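Acyl-CoA dehydrogenase (Bacillus anthracis, PDB 3OWA) probably catalyses the FAD-dependent alpha,beta-dehydrogenation of acyl-CoA thioesters, as in other acyl-CoA dehydrogenases. Local coordinates at residues G15-D20 against N502-E507; N364-S369 against G409-N414; N414-P419 against I492-A497. One frame throughout, in Å; residues are numbered along the deposited sequence.

Contact 1. Residues G15-D20 against N502-E507; sequences GSFLVD and NLYAME
Mainly apolar side chains make this buried contact: Phe-17 and Leu-18 meet Leu-503 and Tyr-504, and the Glu-507 carboxylate lies beside Phe-17. It joins the N-terminal loop ahead of helix 35-52 to the middle of helix 490-520, in the C-terminal helical part of the chain. The loop makes a short 3-10 turn at 16-18, which offers two consecutive apolar side chains to the helix.

Phe-17 is the centre of the contact. Its CG sits between the backbone N and the carbonyl carbon (chi1 67°), which swings the ring onto the helix. Tyr-504 CD1 lies over the centre of one ring face, and its closest atom is Phe-17 CD2 at 3.9 Å. The two rings meet obliquely, with planes 42° apart and centroids 4.8 Å from each other. Leu-503 CD2 comes in at the edge of the Phe-17 ring, in its plane, 3.9 Å from Phe-17 CE1. The same methyl also meets Leu-18 CD1 at 3.8 Å. Gly-15 O lies above the opposite face of the ring, toward its rim.

Glu-507 reaches the loop with an extended chain. Its OE2 stops 3.2 Å from Phe-17 CB. The carboxylate forms salt bridges with Arg-327 through OE2 and with Lys-468 through OE1. Tyr-504 OH is hydrogen-bonded to Thr-328 of helix 305-336.

No hydrogen bond links the two segments. Direct contact between them is mainly apolar; Lys-468 also joins them indirectly, bonding Glu-507 OE1 and Asp-20 O. The buried carboxylate is met by two basic residues from neighbouring helices, which would probably keep it ionised.

Contact 2. Residues N364-S369 against G409-N414; sequences NKVFGS and GTNEIN. With FAD (flavin-adenine dinucleotide), chain E.
Lys-365 and Asn-411 carry the polar part of this buried contact between helix 358-383 and the start of helix 411-427. The lysine chain bends at chi2 (-93°) and then runs straight to NZ. The ammonium gives hydrogen bonds to Gly-409 O at 2.7 Å and to Asn-411 OD1 at 2.8 Å. The first lies nearly along the C=O axis; in the second the donor is tilted 29° from the carbonyl plane. Phe-407 O is a further acceptor for NZ. The other end of the Asn-411 amide is also used: ND2 donates to Ser-369 OG at 3.0 Å, close to the amide plane.

The apolar part is small. Val-366 CG2 packs on Asn-414 CB at 3.5 Å, and Val-366 CG1 lies beside the amide of Asn-411.

The cofactor bonds come from the same turn. Thr-410 is the N-cap of helix 411-427, its OG1 accepting from Ile-413 N. Thr-410 OG1 also donates to FAD O2B at 2.7 Å, and FAD O2B donates to Glu-412 OE2 at 3.0 Å. Glu-412 is further bound by Lys-310 and Gln-381 of the second subunit.

The bonds from Lys-365 and Ser-369 hold both ends of the Asn-411 amide and so fix its rotation. Lys-365 and Ser-369 thus probably act as a second shell, steadying the turn whose Thr-410 and Glu-412 bind the adenosine ribose at the dimer interface.

Contact 3. Residues N414-P419 against I492-A497; sequences NRLIVP and ILVNIA
Leu-416 and Leu-493 both turn CG away from the carbonyl carbon (chi1 -69° and -65°), and this brings their methyls together across two crossing helices. Leu-416 CD2 lies 4.0 Å from Leu-493 CD1, and the two side chains meet at about a right angle. The motif is a near-perpendicular helix-helix packing in the C-terminal all-helical part of the acyl-CoA dehydrogenase fold. The axes of segments 414-419 and 492-497 cross at 82° and come within 7.7 Å.

Ala-497 lies where the backbones come close: its CB is 3.2 Å from Arg-415 O. The same methyl faces Arg-415 and Val-418, 3.9 Å from Arg-415 CB and 4.1 Å from Val-418 CB. Val-494 touches both Arg-415 and Leu-416: CG1 lies 3.9 Å from Arg-415 CD, and CG2 lies near Arg-415 CB and Leu-416 CD2.

The Arg-415 chain is extended from CG to NE and runs past Val-494. Its charged end forms salt bridges with Asp-498, one residue beyond this segment, and with Glu-370 of helix 358-383. Leu-416 also touches the FAD, and both Leu-416 and Val-494 pack on Leu-306 of the second subunit. Through Leu-416 the contact borders the cofactor pocket at the dimer interface.

Pro-419 marks a kink in its helix, where its nitrogen makes no bond to the turn before. Its ring packs against Leu-493 and Ile-496, with CG 3.9 Å from Ile-496 CG2. Across the interface, Pro-419 CG rests 3.4 Å from Leu-493 O, the backbone oxygen of the other helix.

In the fold
All three contacts are buried, but contact 2 lies nearest the centre of the chain; the centres of contacts 1 and 3 each lie about 16 Å from that centre. Contacts 1 and 3 share helix 490-520 and are mainly apolar. Contacts 2 and 3 share helix 411-427 and Asn-414, and they touch where Val-366 CG1 packs on Arg-415 CZ at 3.6 Å. Contact 2 differs in relying on hydrogen bonds to a helix start that binds the cofactor. Contacts 2 and 3 both reach FAD and the second subunit, whereas contact 1 fastens the N-terminal loop without touching another chain. Contacts 1 and 2 touch where Phe-367 of helix 358-383 packs on Ala-505 of helix 490-520.

Contact 1. Residues G15-D20 against N502-E507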
loop_
_atom_site.group_PDB
_atom_site.type_symbol
_atom_site.label_atom_id
_atom_site.label_comp_id
_atom_site.label_asym_id
_atom_site.label_seq_id
_atom_site.Cartn_x
_atom_site.Cartn_y
_atom_site.Cartn_z
ATOM N N GLY A 15 -7.165 -26.662 -10.936
ATOM C CA GLY A 15 -5.896 -26.349 -11.577
ATOM C C GLY A 15 -5.854 -26.604 -13.080
ATOM O O GLY A 15 -4.859 -26.305 -13.729
ATOM N N SER A 16 -6.937 -27.130 -13.640
ATOM C CA SER A 16 -6.951 -27.482 -15.060
ATOM C C SER A 16 -7.005 -26.261 -15.977
ATOM O O SER A 16 -6.601 -26.348 -17.148
ATOM C CB SER A 16 -8.047 -28.510 -15.397
ATOM O OG SER A 16 -9.361 -27.999 -15.226
ATOM N N PHE A 17 -7.469 -25.124 -15.452
ATOM C CA PHE A 17 -7.454 -23.878 -16.225
ATOM C C PHE A 17 -6.062 -23.583 -16.812
ATOM O O PHE A 17 -5.947 -22.894 -17.811
ATOM C CB PHE A 17 -7.922 -22.685 -15.378
ATOM C CG PHE A 17 -6.983 -22.322 -14.248
ATOM C CD1 PHE A 17 -5.914 -21.454 -14.457
ATOM C CD2 PHE A 17 -7.172 -22.850 -12.967
ATOM C CE1 PHE A 17 -5.041 -21.126 -13.408
ATOM C CE2 PHE A 17 -6.312 -22.515 -11.915
ATOM C CZ PHE A 17 -5.241 -21.657 -12.145
ATOM N N LEU A 18 -5.017 -24.101 -16.187
ATOM C CA LEU A 18 -3.666 -23.824 -16.614
ATOM C C LEU A 18 -3.283 -24.536 -17.924
ATOM O O LEU A 18 -2.338 -24.131 -18.616
ATOM C CB LEU A 18 -2.684 -24.222 -15.511
ATOM C CG LEU A 18 -1.194 -24.083 -15.857
ATOM C CD1 LEU A 18 -0.852 -22.666 -16.315
ATOM C CD2 LEU A 18 -0.288 -24.521 -14.694
ATOM N N VAL A 19 -4.036 -25.576 -18.262
ATOM C CA VAL A 19 -3.624 -26.561 -19.267
ATOM C C VAL A 19 -4.733 -26.870 -20.290
ATOM O O VAL A 19 -4.469 -27.425 -21.357
ATOM C CB VAL A 19 -3.135 -27.846 -18.530
ATOM C CG1 VAL A 19 -3.362 -29.075 -19.328
ATOM C CG2 VAL A 19 -1.678 -27.727 -18.155
ATOM N N ASP A 20 -5.969 -26.502 -19.975
ATOM C CA ASP A 20 -7.105 -26.823 -20.835
ATOM C C ASP A 20 -7.795 -25.551 -21.265
ATOM O O ASP A 20 -7.730 -24.530 -20.575
ATOM C CB ASP A 20 -8.104 -27.734 -20.110
ATOM C CG ASP A 20 -7.559 -29.144 -19.876
ATOM O OD1 ASP A 20 -6.726 -29.618 -20.685
ATOM O OD2 ASP A 20 -7.970 -29.794 -18.886
ATOM N N ASN A 502 -2.301 -14.074 -12.121
ATOM C CA ASN A 502 -2.700 -13.147 -13.182
ATOM C C ASN A 502 -3.450 -13.844 -14.287
ATOM O O ASN A 502 -4.448 -13.334 -14.768
ATOM C CB ASN A 502 -1.488 -12.403 -13.746
ATOM C CG ASN A 502 -1.155 -11.161 -12.940
ATOM O OD1 ASN A 502 -1.909 -10.743 -12.060
ATOM N ND2 ASN A 502 -0.024 -10.574 -13.232
ATOM N N LEU A 503 -2.977 -15.026 -14.664
ATOM C CA LEU A 503 -3.661 -15.834 -15.676
ATOM C C LEU A 503 -5.128 -16.190 -15.321
ATOM O O LEU A 503 -6.042 -16.038 -16.149
ATOM C CB LEU A 503 -2.815 -17.079 -15.998
ATOM C CG LEU A 503 -3.606 -18.165 -16.694
ATOM C CD1 LEU A 503 -3.652 -17.839 -18.171
ATOM C CD2 LEU A 503 -3.028 -19.547 -16.409
ATOM N N TYR A 504 -5.341 -16.651 -14.094
ATOM C CA TYR A 504 -6.675 -16.983 -13.582
ATOM C C TYR A 504 -7.621 -15.775 -13.577
ATOM O O TYR A 504 -8.788 -15.879 -13.963
ATOM C CB TYR A 504 -6.576 -17.599 -12.162
ATOM C CG TYR A 504 -7.856 -18.211 -11.640
ATOM C CD1 TYR A 504 -8.527 -19.205 -12.368
ATOM C CD2 TYR A 504 -8.400 -17.803 -10.429
ATOM C CE1 TYR A 504 -9.704 -19.780 -11.900
ATOM C CE2 TYR A 504 -9.576 -18.374 -9.941
ATOM C CZ TYR A 504 -10.223 -19.368 -10.691
ATOM O OH TYR A 504 -11.392 -19.926 -10.214
ATOM N N ALA A 505 -7.131 -14.634 -13.132
ATOM C CA ALA A 505 -7.956 -13.427 -13.160
ATOM C C ALA A 505 -8.275 -12.984 -14.608
ATOM O O ALA A 505 -9.423 -12.624 -14.920
ATOM C CB ALA A 505 -7.257 -12.303 -12.394
HETATM N N MSE A 506 -7.269 -13.017 -15.478
HETATM C CA MSE A 506 -7.449 -12.660 -16.906
HETATM C C MSE A 506 -8.475 -13.546 -17.568
HETATM O O MSE A 506 -9.392 -13.058 -18.208
HETATM C CB MSE A 506 -6.143 -12.807 -17.678
HETATM C CG MSE A 506 -5.127 -11.735 -17.416
HETATM SE SE MSE A 506 -3.506 -12.150 -18.376
HETATM C CE MSE A 506 -4.163 -12.016 -20.188
ATOM N N GLU A 507 -8.310 -14.859 -17.435
ATOM C CA GLU A 507 -9.247 -15.810 -18.050
ATOM C C GLU A 507 -10.670 -15.659 -17.506
ATOM O O GLU A 507 -11.647 -15.732 -18.256
ATOM C CB GLU A 507 -8.745 -17.245 -17.864
ATOM C CG GLU A 507 -9.647 -18.304 -18.501
ATOM C CD GLU A 507 -9.199 -19.758 -18.233
ATOM O OE1 GLU A 507 -9.081 -20.535 -19.210
ATOM O OE2 GLU A 507 -8.974 -20.141 -17.056
#

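Contact 2. Residues N364-S369 against G409-N414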
loop_
_atom_site.group_PDB
_atom_site.type_symbol
_atom_site.label_atom_id
_atom_site.label_comp_id
_atom_site.label_asym_id
_atom_site.label_seq_id
_atom_site.Cartn_x
_atom_site.Cartn_y
_atom_site.Cartn_z
ATOM N N ASN A 364 -7.557 -16.586 -5.154
ATOM C CA ASN A 364 -8.611 -15.616 -4.831
ATOM C C ASN A 364 -8.233 -14.830 -3.604
ATOM O O ASN A 364 -8.400 -13.608 -3.549
ATOM C CB ASN A 364 -9.927 -16.328 -4.525
ATOM C CG ASN A 364 -10.649 -16.850 -5.769
ATOM O OD1 ASN A 364 -10.354 -16.491 -6.923
ATOM N ND2 ASN A 364 -11.618 -17.698 -5.521
ATOM N N LYS A 365 -7.702 -15.522 -2.609
ATOM C CA LYS A 365 -7.347 -14.862 -1.388
ATOM C C LYS A 365 -6.259 -13.801 -1.601
ATOM O O LYS A 365 -6.395 -12.667 -1.119
ATOM C CB LYS A 365 -6.939 -15.880 -0.321
ATOM C CG LYS A 365 -6.794 -15.284 1.076
ATOM C CD LYS A 365 -5.383 -14.853 1.377
ATOM C CE LYS A 365 -5.344 -14.061 2.640
ATOM N NZ LYS A 365 -3.954 -13.708 3.091
ATOM N N VAL A 366 -5.183 -14.170 -2.308
ATOM C CA VAL A 366 -4.100 -13.251 -2.549
ATOM C C VAL A 366 -4.554 -12.162 -3.501
ATOM O O VAL A 366 -4.302 -10.965 -3.281
ATOM C CB VAL A 366 -2.843 -13.954 -3.169
ATOM C CG1 VAL A 366 -1.776 -12.883 -3.530
ATOM C CG2 VAL A 366 -2.282 -14.997 -2.222
ATOM N N PHE A 367 -5.244 -12.553 -4.566
ATOM C CA PHE A 367 -5.609 -11.554 -5.574
ATOM C C PHE A 367 -6.626 -10.576 -5.001
ATOM O O PHE A 367 -6.483 -9.377 -5.173
ATOM C CB PHE A 367 -6.172 -12.227 -6.816
ATOM C CG PHE A 367 -6.377 -11.300 -7.972
ATOM C CD1 PHE A 367 -5.332 -11.007 -8.828
ATOM C CD2 PHE A 367 -7.635 -10.772 -8.245
ATOM C CE1 PHE A 367 -5.517 -10.158 -9.917
ATOM C CE2 PHE A 367 -7.833 -9.912 -9.318
ATOM C CZ PHE A 367 -6.782 -9.606 -10.166
ATOM N N GLY A 368 -7.635 -11.091 -4.306
ATOM C CA GLY A 368 -8.661 -10.224 -3.692
ATOM C C GLY A 368 -8.089 -9.280 -2.645
ATOM O O GLY A 368 -8.402 -8.088 -2.613
ATOM N N SER A 369 -7.249 -9.803 -1.760
ATOM C CA SER A 369 -6.715 -8.936 -0.713
ATOM C C SER A 369 -5.821 -7.826 -1.308
ATOM O O SER A 369 -5.816 -6.698 -0.813
ATOM C CB SER A 369 -5.968 -9.783 0.317
ATOM O OG SER A 369 -4.845 -10.482 -0.273
ATOM N N GLY A 409 -3.447 -17.489 6.104
ATOM C CA GLY A 409 -2.162 -17.757 5.418
ATOM C C GLY A 409 -1.688 -16.411 4.875
ATOM O O GLY A 409 -2.449 -15.714 4.184
ATOM N N THR A 410 -0.461 -15.996 5.213
ATOM C CA THR A 410 0.044 -14.719 4.686
ATOM C C THR A 410 0.064 -14.868 3.174
ATOM O O THR A 410 0.167 -15.992 2.671
ATOM C CB THR A 410 1.437 -14.445 5.157
ATOM O OG1 THR A 410 2.280 -15.507 4.694
ATOM C CG2 THR A 410 1.491 -14.440 6.717
ATOM N N ASN A 411 -0.012 -13.768 2.426
ATOM C CA ASN A 411 0.073 -13.909 0.995
ATOM C C ASN A 411 1.379 -14.575 0.523
ATOM O O ASN A 411 1.413 -15.207 -0.544
ATOM C CB ASN A 411 -0.142 -12.570 0.314
ATOM C CG ASN A 411 -1.589 -12.132 0.400
ATOM O OD1 ASN A 411 -2.431 -12.879 0.912
ATOM N ND2 ASN A 411 -1.898 -10.954 -0.112
ATOM N N GLU A 412 2.446 -14.468 1.311
ATOM C CA GLU A 412 3.693 -15.169 0.925
ATOM C C GLU A 412 3.455 -16.688 0.941
ATOM O O GLU A 412 3.864 -17.409 0.023
ATOM C CB GLU A 412 4.844 -14.855 1.903
ATOM C CG GLU A 412 5.347 -13.386 1.827
ATOM C CD GLU A 412 4.302 -12.369 2.317
ATOM O OE1 GLU A 412 4.074 -11.348 1.614
ATOM O OE2 GLU A 412 3.708 -12.606 3.406
ATOM N N ILE A 413 2.856 -17.179 2.026
ATOM C CA ILE A 413 2.673 -18.611 2.167
ATOM C C ILE A 413 1.705 -19.110 1.083
ATOM O O ILE A 413 1.953 -20.137 0.433
ATOM C CB ILE A 413 2.177 -18.979 3.605
ATOM C CG1 ILE A 413 3.319 -18.829 4.628
ATOM C CG2 ILE A 413 1.541 -20.380 3.622
ATOM C CD1 ILE A 413 4.452 -19.842 4.483
ATOM N N ASN A 414 0.605 -18.374 0.902
ATOM C CA ASN A 414 -0.360 -18.665 -0.160
ATOM C C ASN A 414 0.260 -18.707 -1.550
ATOM O O ASN A 414 -0.149 -19.527 -2.365
ATOM C CB ASN A 414 -1.477 -17.646 -0.158
ATOM C CG ASN A 414 -2.598 -18.011 0.786
ATOM O OD1 ASN A 414 -2.681 -17.511 1.894
ATOM N ND2 ASN A 414 -3.476 -18.892 0.336
HETATM P PA FAD E . 4.594 -15.363 11.037
HETATM O O1A FAD E . 5.563 -15.176 12.177
HETATM O O2A FAD E . 4.140 -16.754 10.782
HETATM O O5B FAD E . 5.164 -14.733 9.706
HETATM C C5B FAD E . 5.967 -13.579 9.674
HETATM C C4B FAD E . 6.473 -13.314 8.263
HETATM O O4B FAD E . 7.311 -14.390 7.812
HETATM C C3B FAD E . 5.313 -13.192 7.281
HETATM O O3B FAD E . 5.605 -12.262 6.239
HETATM C C2B FAD E . 5.297 -14.568 6.665
HETATM O O2B FAD E . 4.740 -14.574 5.386
HETATM C C1B FAD E . 6.767 -14.897 6.613
HETATM N N9A FAD E . 6.974 -16.346 6.541
HETATM C C8A FAD E . 6.574 -17.295 7.446
HETATM N N7A FAD E . 6.958 -18.512 7.020
HETATM C C5A FAD E . 7.626 -18.357 5.863
HETATM C C6A FAD E . 8.260 -19.274 4.987
HETATM N N6A FAD E . 8.356 -20.575 5.290
HETATM N N1A FAD E . 8.856 -18.782 3.854
HETATM C C2A FAD E . 8.851 -17.423 3.576
HETATM N N3A FAD E . 8.261 -16.517 4.452
HETATM C C4A FAD E . 7.644 -16.980 5.563
HETATM N N1 FAD E . -5.742 -17.342 14.085
HETATM C C2 FAD E . -6.718 -18.251 14.429
HETATM O O2 FAD E . -6.474 -19.438 14.426
HETATM N N3 FAD E . -7.993 -17.858 14.783
HETATM C C4 FAD E . -8.334 -16.544 14.830
HETATM O O4 FAD E . -9.500 -16.252 15.140
HETATM C C4X FAD E . -7.359 -15.605 14.476
HETATM N N5 FAD E . -7.668 -14.261 14.548
HETATM C C5X FAD E . -6.698 -13.311 14.264
HETATM C C6 FAD E . -7.047 -11.958 14.350
HETATM C C7 FAD E . -6.079 -10.993 14.098
HETATM C C7M FAD E . -6.446 -9.528 14.206
HETATM C C8 FAD E . -4.774 -11.415 13.759
HETATM C C8M FAD E . -3.660 -10.467 13.451
HETATM C C9 FAD E . -4.452 -12.761 13.627
HETATM C C9A FAD E . -5.398 -13.723 13.884
HETATM N N10 FAD E . -5.085 -15.067 13.755
HETATM C C10 FAD E . -6.049 -16.005 14.102
HETATM C "C1'" FAD E . -3.668 -15.524 13.432
HETATM C "C2'" FAD E . -3.183 -15.132 12.032
HETATM O "O2'" FAD E . -3.976 -15.553 10.946
HETATM C "C3'" FAD E . -1.516 -15.182 11.921
HETATM O "O3'" FAD E . -1.176 -13.857 12.132
HETATM C "C4'" FAD E . -1.032 -15.630 10.775
HETATM O "O4'" FAD E . -1.569 -16.941 10.605
HETATM C "C5'" FAD E . 0.463 -15.533 10.473
HETATM O "O5'" FAD E . 1.156 -15.778 11.669
HETATM P P FAD E . 2.155 -14.753 12.339
HETATM O O1P FAD E . 1.370 -13.476 12.539
HETATM O O2P FAD E . 2.711 -15.352 13.600
HETATM O O3P FAD E . 3.282 -14.424 11.261
#

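Contact 3. Residues N414-P419 against I492-A497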
loop_
_atom_site.group_PDB
_atom_site.type_symbol
_atom_site.label_atom_id
_atom_site.label_comp_id
_atom_site.label_asym_id
_atom_site.label_seq_id
_atom_site.Cartn_x
_atom_site.Cartn_y
_atom_site.Cartn_z
ATOM N N ASN A 414 0.605 -18.374 0.902
ATOM C CA ASN A 414 -0.360 -18.665 -0.160
ATOM C C ASN A 414 0.260 -18.707 -1.550
ATOM O O ASN A 414 -0.149 -19.527 -2.365
ATOM C CB ASN A 414 -1.477 -17.646 -0.158
ATOM C CG ASN A 414 -2.598 -18.011 0.786
ATOM O OD1 ASN A 414 -2.681 -17.511 1.894
ATOM N ND2 ASN A 414 -3.476 -18.892 0.336
ATOM N N ARG A 415 1.237 -17.841 -1.819
ATOM C CA ARG A 415 1.965 -17.862 -3.078
ATOM C C ARG A 415 2.899 -19.059 -3.182
ATOM O O ARG A 415 2.948 -19.710 -4.224
ATOM C CB ARG A 415 2.782 -16.576 -3.299
ATOM C CG ARG A 415 1.921 -15.386 -3.772
ATOM C CD ARG A 415 2.735 -14.074 -3.702
ATOM N NE ARG A 415 2.141 -13.050 -4.566
ATOM C CZ ARG A 415 1.645 -11.888 -4.142
ATOM N NH1 ARG A 415 1.130 -11.025 -5.022
ATOM N NH2 ARG A 415 1.695 -11.571 -2.851
ATOM N N LEU A 416 3.632 -19.345 -2.111
ATOM C CA LEU A 416 4.611 -20.419 -2.123
ATOM C C LEU A 416 4.007 -21.803 -2.333
ATOM O O LEU A 416 4.648 -22.674 -2.893
ATOM C CB LEU A 416 5.414 -20.436 -0.828
ATOM C CG LEU A 416 6.356 -19.273 -0.615
ATOM C CD1 LEU A 416 6.850 -19.360 0.818
ATOM C CD2 LEU A 416 7.531 -19.392 -1.602
ATOM N N ILE A 417 2.767 -21.995 -1.920
ATOM C CA ILE A 417 2.168 -23.310 -2.042
ATOM C C ILE A 417 1.567 -23.584 -3.418
ATOM O O ILE A 417 1.377 -24.759 -3.769
ATOM C CB ILE A 417 1.116 -23.588 -0.940
ATOM C CG1 ILE A 417 -0.084 -22.633 -1.060
ATOM C CG2 ILE A 417 1.777 -23.528 0.444
ATOM C CD1 ILE A 417 -1.022 -22.719 0.139
ATOM N N VAL A 418 1.277 -22.537 -4.187
ATOM C CA VAL A 418 0.694 -22.725 -5.504
ATOM C C VAL A 418 1.515 -23.627 -6.491
ATOM O O VAL A 418 0.973 -24.613 -7.038
ATOM C CB VAL A 418 0.232 -21.373 -6.152
ATOM C CG1 VAL A 418 -0.022 -21.545 -7.668
ATOM C CG2 VAL A 418 -1.033 -20.862 -5.465
ATOM N N PRO A 419 2.801 -23.310 -6.738
ATOM C CA PRO A 419 3.512 -24.192 -7.689
ATOM C C PRO A 419 3.607 -25.645 -7.249
ATOM O O PRO A 419 3.449 -26.529 -8.083
ATOM C CB PRO A 419 4.907 -23.585 -7.761
ATOM C CG PRO A 419 4.706 -22.136 -7.340
ATOM C CD PRO A 419 3.659 -22.200 -6.283
ATOM N N ILE A 492 11.605 -17.458 -7.161
ATOM C CA ILE A 492 11.102 -18.101 -8.367
ATOM C C ILE A 492 9.683 -18.639 -8.185
ATOM O O ILE A 492 8.836 -18.449 -9.061
ATOM C CB ILE A 492 12.084 -19.243 -8.858
ATOM C CG1 ILE A 492 13.300 -18.640 -9.551
ATOM C CG2 ILE A 492 11.389 -20.247 -9.775
ATOM C CD1 ILE A 492 14.399 -19.694 -9.819
ATOM N N LEU A 493 9.443 -19.334 -7.067
ATOM C CA LEU A 493 8.114 -19.896 -6.762
ATOM C C LEU A 493 7.042 -18.809 -6.774
ATOM O O LEU A 493 5.940 -19.012 -7.273
ATOM C CB LEU A 493 8.102 -20.639 -5.406
ATOM C CG LEU A 493 8.967 -21.900 -5.290
ATOM C CD1 LEU A 493 9.035 -22.377 -3.841
ATOM C CD2 LEU A 493 8.429 -23.004 -6.195
ATOM N N VAL A 494 7.383 -17.653 -6.220
ATOM C CA VAL A 494 6.451 -16.537 -6.131
ATOM C C VAL A 494 6.178 -15.931 -7.526
ATOM O O VAL A 494 5.046 -15.537 -7.822
ATOM C CB VAL A 494 6.970 -15.495 -5.136
ATOM C CG1 VAL A 494 6.269 -14.150 -5.331
ATOM C CG2 VAL A 494 6.740 -16.005 -3.726
ATOM N N ASN A 495 7.199 -15.892 -8.392
ATOM C CA ASN A 495 6.991 -15.474 -9.800
ATOM C C ASN A 495 6.004 -16.366 -10.539
ATOM O O ASN A 495 5.134 -15.881 -11.275
ATOM C CB ASN A 495 8.320 -15.412 -10.591
ATOM C CG ASN A 495 9.199 -14.253 -10.169
ATOM O OD1 ASN A 495 8.719 -13.260 -9.618
ATOM N ND2 ASN A 495 10.498 -14.378 -10.413
ATOM N N ILE A 496 6.138 -17.673 -10.326
ATOM C CA ILE A 496 5.282 -18.646 -10.963
ATOM C C ILE A 496 3.870 -18.474 -10.410
ATOM O O ILE A 496 2.913 -18.416 -11.171
ATOM C CB ILE A 496 5.815 -20.091 -10.730
ATOM C CG1 ILE A 496 7.130 -20.294 -11.504
ATOM C CG2 ILE A 496 4.778 -21.124 -11.131
ATOM C CD1 ILE A 496 7.930 -21.447 -11.022
ATOM N N ALA A 497 3.766 -18.365 -9.090
ATOM C CA ALA A 497 2.479 -18.122 -8.429
ATOM C C ALA A 497 1.811 -16.855 -8.921
ATOM O O ALA A 497 0.599 -16.851 -9.128
ATOM C CB ALA A 497 2.646 -18.095 -6.912
#